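Local coordinates for inactive PncC family protein (Escherichia coli O157:H7, PDB 5KOL), which belongs to the CinA family, is of unknown function and apparently lacks nicotinamide-nucleotide (NMN) amidohydrolase activity, at residues V10-L21 / L159-Q170. Sequence-based numbering, arbitrary orientation. Where two conformers were deposited one is given.
Sequences VQLADTDTIENL and LAVRFALAQLLQ
R162 reaches from helix 153-171 into the turn at 13-16 and binds its carbonyls. R162 NE donates to D16 O at 2.6 Å, nearly straight (163°) and close to the guanidinium plane; R162 NH2 adds weak bonds to D16 O and to A13 O, the latter 2.9 Å away. The bend at chi3 (65°) swings the guanidinium edge onto these oxygens, while L12 CB, in one conformer of L12, lies over one face. A water accepts from R162 NH2 and donates to D14 OD2, bridging two opposite charges that do not touch. Within the type I turn, D16 OD1 accepts from A13 N, bracing the loop that R162 grips. Farther along, V10 N donates to Q167 OE1 (3.0 Å) in the carbonyl plane, and Q167 NE2 bonds K8 O, so one side-chain amide holds the N-terminal loop at two points.

L21 is a knob among R162, L165, A166 and L169, its CD2 3.8 Å from L169 CD1. I18 CD1 rests on R162 CG at 3.5 Å. V10 CG2 meets F163 CE1 at 3.6 Å.

The contact thus fastens the N-terminal loop and the start of helix 18-31 to helix 153-171, whose other side packs on strands 110-116 and 131-138, with helix 46-52 beside I18, V161 and L165.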
loop_
_atom_site.group_PDB
_atom_site.type_symbol
_atom_site.label_atom_id
_atom_site.label_comp_id
_atom_site.label_asym_id
_atom_site.label_seq_id
_atom_site.Cartn_x
_atom_site.Cartn_y
_atom_site.Cartn_z
ATOM N N VAL A 10 -14.086 15.867 -12.368
ATOM C CA VAL A 10 -14.633 14.806 -13.202
ATOM C C VAL A 10 -15.854 14.205 -12.520
ATOM O O VAL A 10 -15.904 14.064 -11.290
ATOM C CB VAL A 10 -13.568 13.737 -13.498
ATOM C CG1 VAL A 10 -12.446 14.328 -14.330
ATOM C CG2 VAL A 10 -13.014 13.151 -12.219
ATOM N N GLN A 11 -16.868 13.886 -13.318
ATOM C CA GLN A 11 -18.066 13.204 -12.842
ATOM C C GLN A 11 -17.957 11.743 -13.264
ATOM O O GLN A 11 -18.045 11.431 -14.455
ATOM C CB GLN A 11 -19.329 13.853 -13.412
ATOM C CG GLN A 11 -19.410 15.369 -13.234
ATOM C CD GLN A 11 -19.890 15.798 -11.850
ATOM O OE1 GLN A 11 -19.108 15.872 -10.896
ATOM N NE2 GLN A 11 -21.183 16.099 -11.740
ATOM N N LEU A 12 -17.746 10.852 -12.298
ATOM C CA LEU A 12 -17.494 9.454 -12.621
ATOM C C LEU A 12 -18.674 8.842 -13.373
ATOM O O LEU A 12 -19.833 8.992 -12.971
ATOM C CB LEU A 12 -17.219 8.661 -11.351
ATOM C CG LEU A 12 -15.896 8.933 -10.628
ATOM C CD1 LEU A 12 -15.941 8.302 -9.248
ATOM C CD2 LEU A 12 -14.710 8.388 -11.434
ATOM N N ALA A 13 -18.369 8.143 -14.452
ATOM C CA ALA A 13 -19.346 7.408 -15.245
ATOM C C ALA A 13 -19.107 5.914 -15.060
ATOM O O ALA A 13 -18.016 5.482 -14.666
ATOM C CB ALA A 13 -19.235 7.788 -16.724
ATOM N N ASP A 14 -20.127 5.110 -15.367
ATOM C CA ASP A 14 -19.947 3.665 -15.240
ATOM C C ASP A 14 -18.830 3.137 -16.132
ATOM O O ASP A 14 -18.274 2.067 -15.848
ATOM C CB ASP A 14 -21.256 2.932 -15.535
ATOM C CG ASP A 14 -22.414 3.451 -14.694
ATOM O OD1 ASP A 14 -23.579 3.242 -15.088
ATOM O OD2 ASP A 14 -22.152 4.061 -13.632
ATOM N N THR A 15 -18.489 3.845 -17.210
ATOM C CA THR A 15 -17.350 3.429 -18.025
ATOM C C THR A 15 -16.016 3.724 -17.350
ATOM O O THR A 15 -14.992 3.175 -17.769
ATOM C CB THR A 15 -17.380 4.110 -19.408
ATOM O OG1 THR A 15 -17.572 5.519 -19.247
ATOM C CG2 THR A 15 -18.497 3.541 -20.294
ATOM N N ASP A 16 -16.001 4.571 -16.316
ATOM C CA ASP A 16 -14.783 4.835 -15.545
ATOM C C ASP A 16 -14.548 3.744 -14.495
ATOM O O ASP A 16 -14.506 3.991 -13.290
ATOM C CB ASP A 16 -14.834 6.209 -14.880
ATOM C CG ASP A 16 -15.018 7.332 -15.872
ATOM O OD1 ASP A 16 -15.918 8.171 -15.670
ATOM O OD2 ASP A 16 -14.307 7.341 -16.900
ATOM N N THR A 17 -14.394 2.510 -14.974
ATOM C CA THR A 17 -14.015 1.421 -14.086
ATOM C C THR A 17 -12.533 1.533 -13.717
ATOM O O THR A 17 -11.754 2.186 -14.402
ATOM C CB THR A 17 -14.286 0.065 -14.750
ATOM O OG1 THR A 17 -13.469 -0.061 -15.924
ATOM C CG2 THR A 17 -15.754 -0.046 -15.174
ATOM N N ILE A 18 -12.141 0.868 -12.623
ATOM C CA ILE A 18 -10.714 0.791 -12.301
ATOM C C ILE A 18 -9.930 0.278 -13.500
ATOM O O ILE A 18 -8.859 0.791 -13.832
ATOM C CB ILE A 18 -10.478 -0.102 -11.067
ATOM C CG1 ILE A 18 -11.050 0.563 -9.823
ATOM C CG2 ILE A 18 -8.992 -0.399 -10.901
ATOM C CD1 ILE A 18 -10.394 1.868 -9.546
ATOM N N GLU A 19 -10.459 -0.746 -14.166
ATOM C CA GLU A 19 -9.750 -1.361 -15.280
ATOM C C GLU A 19 -9.534 -0.364 -16.414
ATOM O O GLU A 19 -8.421 -0.241 -16.937
ATOM C CB GLU A 19 -10.530 -2.584 -15.787
ATOM C CG GLU A 19 -10.585 -3.797 -14.851
ATOM C CD GLU A 19 -11.300 -3.540 -13.515
ATOM O OE1 GLU A 19 -10.790 -4.026 -12.480
ATOM O OE2 GLU A 19 -12.359 -2.863 -13.485
ATOM N N ASN A 20 -10.601 0.338 -16.828
ATOM C CA ASN A 20 -10.505 1.255 -17.964
ATOM C C ASN A 20 -9.645 2.465 -17.629
ATOM O O ASN A 20 -8.898 2.955 -18.481
ATOM C CB ASN A 20 -11.897 1.702 -18.416
ATOM C CG ASN A 20 -12.664 0.603 -19.138
ATOM O OD1 ASN A 20 -12.083 -0.404 -19.551
ATOM N ND2 ASN A 20 -13.975 0.791 -19.297
ATOM N N LEU A 21 -9.737 2.958 -16.394
ATOM C CA LEU A 21 -8.948 4.123 -15.996
ATOM C C LEU A 21 -7.458 3.802 -15.978
ATOM O O LEU A 21 -6.640 4.602 -16.441
ATOM C CB LEU A 21 -9.394 4.601 -14.610
ATOM C CG LEU A 21 -10.823 5.133 -14.482
ATOM C CD1 LEU A 21 -11.233 5.328 -13.013
ATOM C CD2 LEU A 21 -10.927 6.433 -15.289
ATOM N N LEU A 159 -15.207 4.806 -4.630
ATOM C CA LEU A 159 -15.310 6.014 -5.439
ATOM C C LEU A 159 -14.053 6.868 -5.343
ATOM O O LEU A 159 -13.628 7.462 -6.339
ATOM C CB LEU A 159 -16.517 6.842 -5.025
ATOM C CG LEU A 159 -17.853 6.236 -5.416
ATOM C CD1 LEU A 159 -18.905 6.657 -4.411
ATOM C CD2 LEU A 159 -18.196 6.651 -6.851
ATOM N N ALA A 160 -13.455 6.955 -4.148
ATOM C CA ALA A 160 -12.234 7.750 -3.999
ATOM C C ALA A 160 -11.122 7.222 -4.893
ATOM O O ALA A 160 -10.390 8.007 -5.513
ATOM C CB ALA A 160 -11.773 7.756 -2.534
ATOM N N VAL A 161 -10.948 5.899 -4.940
ATOM C CA VAL A 161 -9.896 5.331 -5.785
ATOM C C VAL A 161 -10.171 5.657 -7.254
ATOM O O VAL A 161 -9.288 6.138 -7.973
ATOM C CB VAL A 161 -9.740 3.814 -5.542
ATOM C CG1 VAL A 161 -8.715 3.220 -6.530
ATOM C CG2 VAL A 161 -9.308 3.493 -4.068
ATOM N N ARG A 162 -11.409 5.424 -7.722
ATOM C CA ARG A 162 -11.734 5.740 -9.118
ATOM C C ARG A 162 -11.571 7.227 -9.409
ATOM O O ARG A 162 -11.069 7.610 -10.473
ATOM C CB ARG A 162 -13.168 5.308 -9.460
ATOM C CG ARG A 162 -13.333 3.802 -9.633
ATOM C CD ARG A 162 -14.823 3.393 -9.701
ATOM N NE ARG A 162 -15.526 3.908 -10.867
ATOM C CZ ARG A 162 -16.821 4.214 -10.869
ATOM N NH1 ARG A 162 -17.538 4.091 -9.749
ATOM N NH2 ARG A 162 -17.393 4.675 -11.977
ATOM N N PHE A 163 -12.011 8.083 -8.488
ATOM C CA PHE A 163 -11.903 9.525 -8.706
ATOM C C PHE A 163 -10.441 9.971 -8.779
ATOM O O PHE A 163 -10.071 10.792 -9.624
ATOM C CB PHE A 163 -12.625 10.279 -7.587
ATOM C CG PHE A 163 -12.503 11.762 -7.703
ATOM C CD1 PHE A 163 -13.341 12.466 -8.545
ATOM C CD2 PHE A 163 -11.540 12.460 -6.974
ATOM C CE1 PHE A 163 -13.241 13.827 -8.684
ATOM C CE2 PHE A 163 -11.431 13.834 -7.103
ATOM C CZ PHE A 163 -12.272 14.521 -7.962
ATOM N N ALA A 164 -9.606 9.466 -7.867
ATOM C CA ALA A 164 -8.186 9.824 -7.856
ATOM C C ALA A 164 -7.529 9.562 -9.211
ATOM O O ALA A 164 -6.733 10.378 -9.707
ATOM C CB ALA A 164 -7.469 9.032 -6.755
ATOM N N LEU A 165 -7.869 8.428 -9.824
ATOM C CA LEU A 165 -7.343 8.048 -11.134
ATOM C C LEU A 165 -7.943 8.906 -12.244
ATOM O O LEU A 165 -7.220 9.436 -13.099
ATOM C CB LEU A 165 -7.653 6.563 -11.379
ATOM C CG LEU A 165 -6.985 5.567 -10.404
ATOM C CD1 LEU A 165 -7.468 4.161 -10.680
ATOM C CD2 LEU A 165 -5.470 5.606 -10.533
ATOM N N ALA A 166 -9.275 9.022 -12.270
ATOM C CA ALA A 166 -9.942 9.758 -13.342
ATOM C C ALA A 166 -9.530 11.225 -13.356
ATOM O O ALA A 166 -9.389 11.834 -14.429
ATOM C CB ALA A 166 -11.461 9.622 -13.199
ATOM N N GLN A 167 -9.359 11.826 -12.173
ATOM C CA GLN A 167 -8.966 13.231 -12.154
ATOM C C GLN A 167 -7.518 13.414 -12.592
ATOM O O GLN A 167 -7.174 14.462 -13.140
ATOM C CB GLN A 167 -9.186 13.852 -10.765
ATOM C CG GLN A 167 -8.938 15.384 -10.738
ATOM C CD GLN A 167 -10.047 16.186 -11.418
ATOM O OE1 GLN A 167 -11.246 15.883 -11.271
ATOM N NE2 GLN A 167 -9.657 17.208 -12.171
ATOM N N LEU A 168 -6.642 12.435 -12.353
ATOM C CA LEU A 168 -5.304 12.562 -12.915
ATOM C C LEU A 168 -5.366 12.577 -14.440
ATOM O O LEU A 168 -4.656 13.346 -15.093
ATOM C CB LEU A 168 -4.393 11.452 -12.393
ATOM C CG LEU A 168 -2.988 11.511 -13.006
ATOM C CD1 LEU A 168 -2.310 12.874 -12.728
ATOM C CD2 LEU A 168 -2.141 10.401 -12.429
ATOM N N LEU A 169 -6.236 11.748 -15.019
ATOM C CA LEU A 169 -6.453 11.770 -16.458
ATOM C C LEU A 169 -6.867 13.163 -16.925
ATOM O O LEU A 169 -6.343 13.674 -17.918
ATOM C CB LEU A 169 -7.514 10.727 -16.817
ATOM C CG LEU A 169 -6.943 9.298 -16.789
ATOM C CD1 LEU A 169 -8.014 8.242 -17.036
ATOM C CD2 LEU A 169 -5.874 9.191 -17.872
ATOM N N GLN A 170 -7.815 13.788 -16.214
ATOM C CA GLN A 170 -8.250 15.136 -16.571
ATOM C C GLN A 170 -7.080 16.108 -16.530
ATOM O O GLN A 170 -6.891 16.913 -17.444
ATOM C CB GLN A 170 -9.357 15.607 -15.624
ATOM C CG GLN A 170 -9.726 17.095 -15.773
ATOM C CD GLN A 170 -10.333 17.421 -17.133
ATOM O OE1 GLN A 170 -10.081 18.486 -17.723
ATOM N NE2 GLN A 170 -11.132 16.504 -17.637
HETATM O O HOH W 1 -20.328 5.066 -11.877
#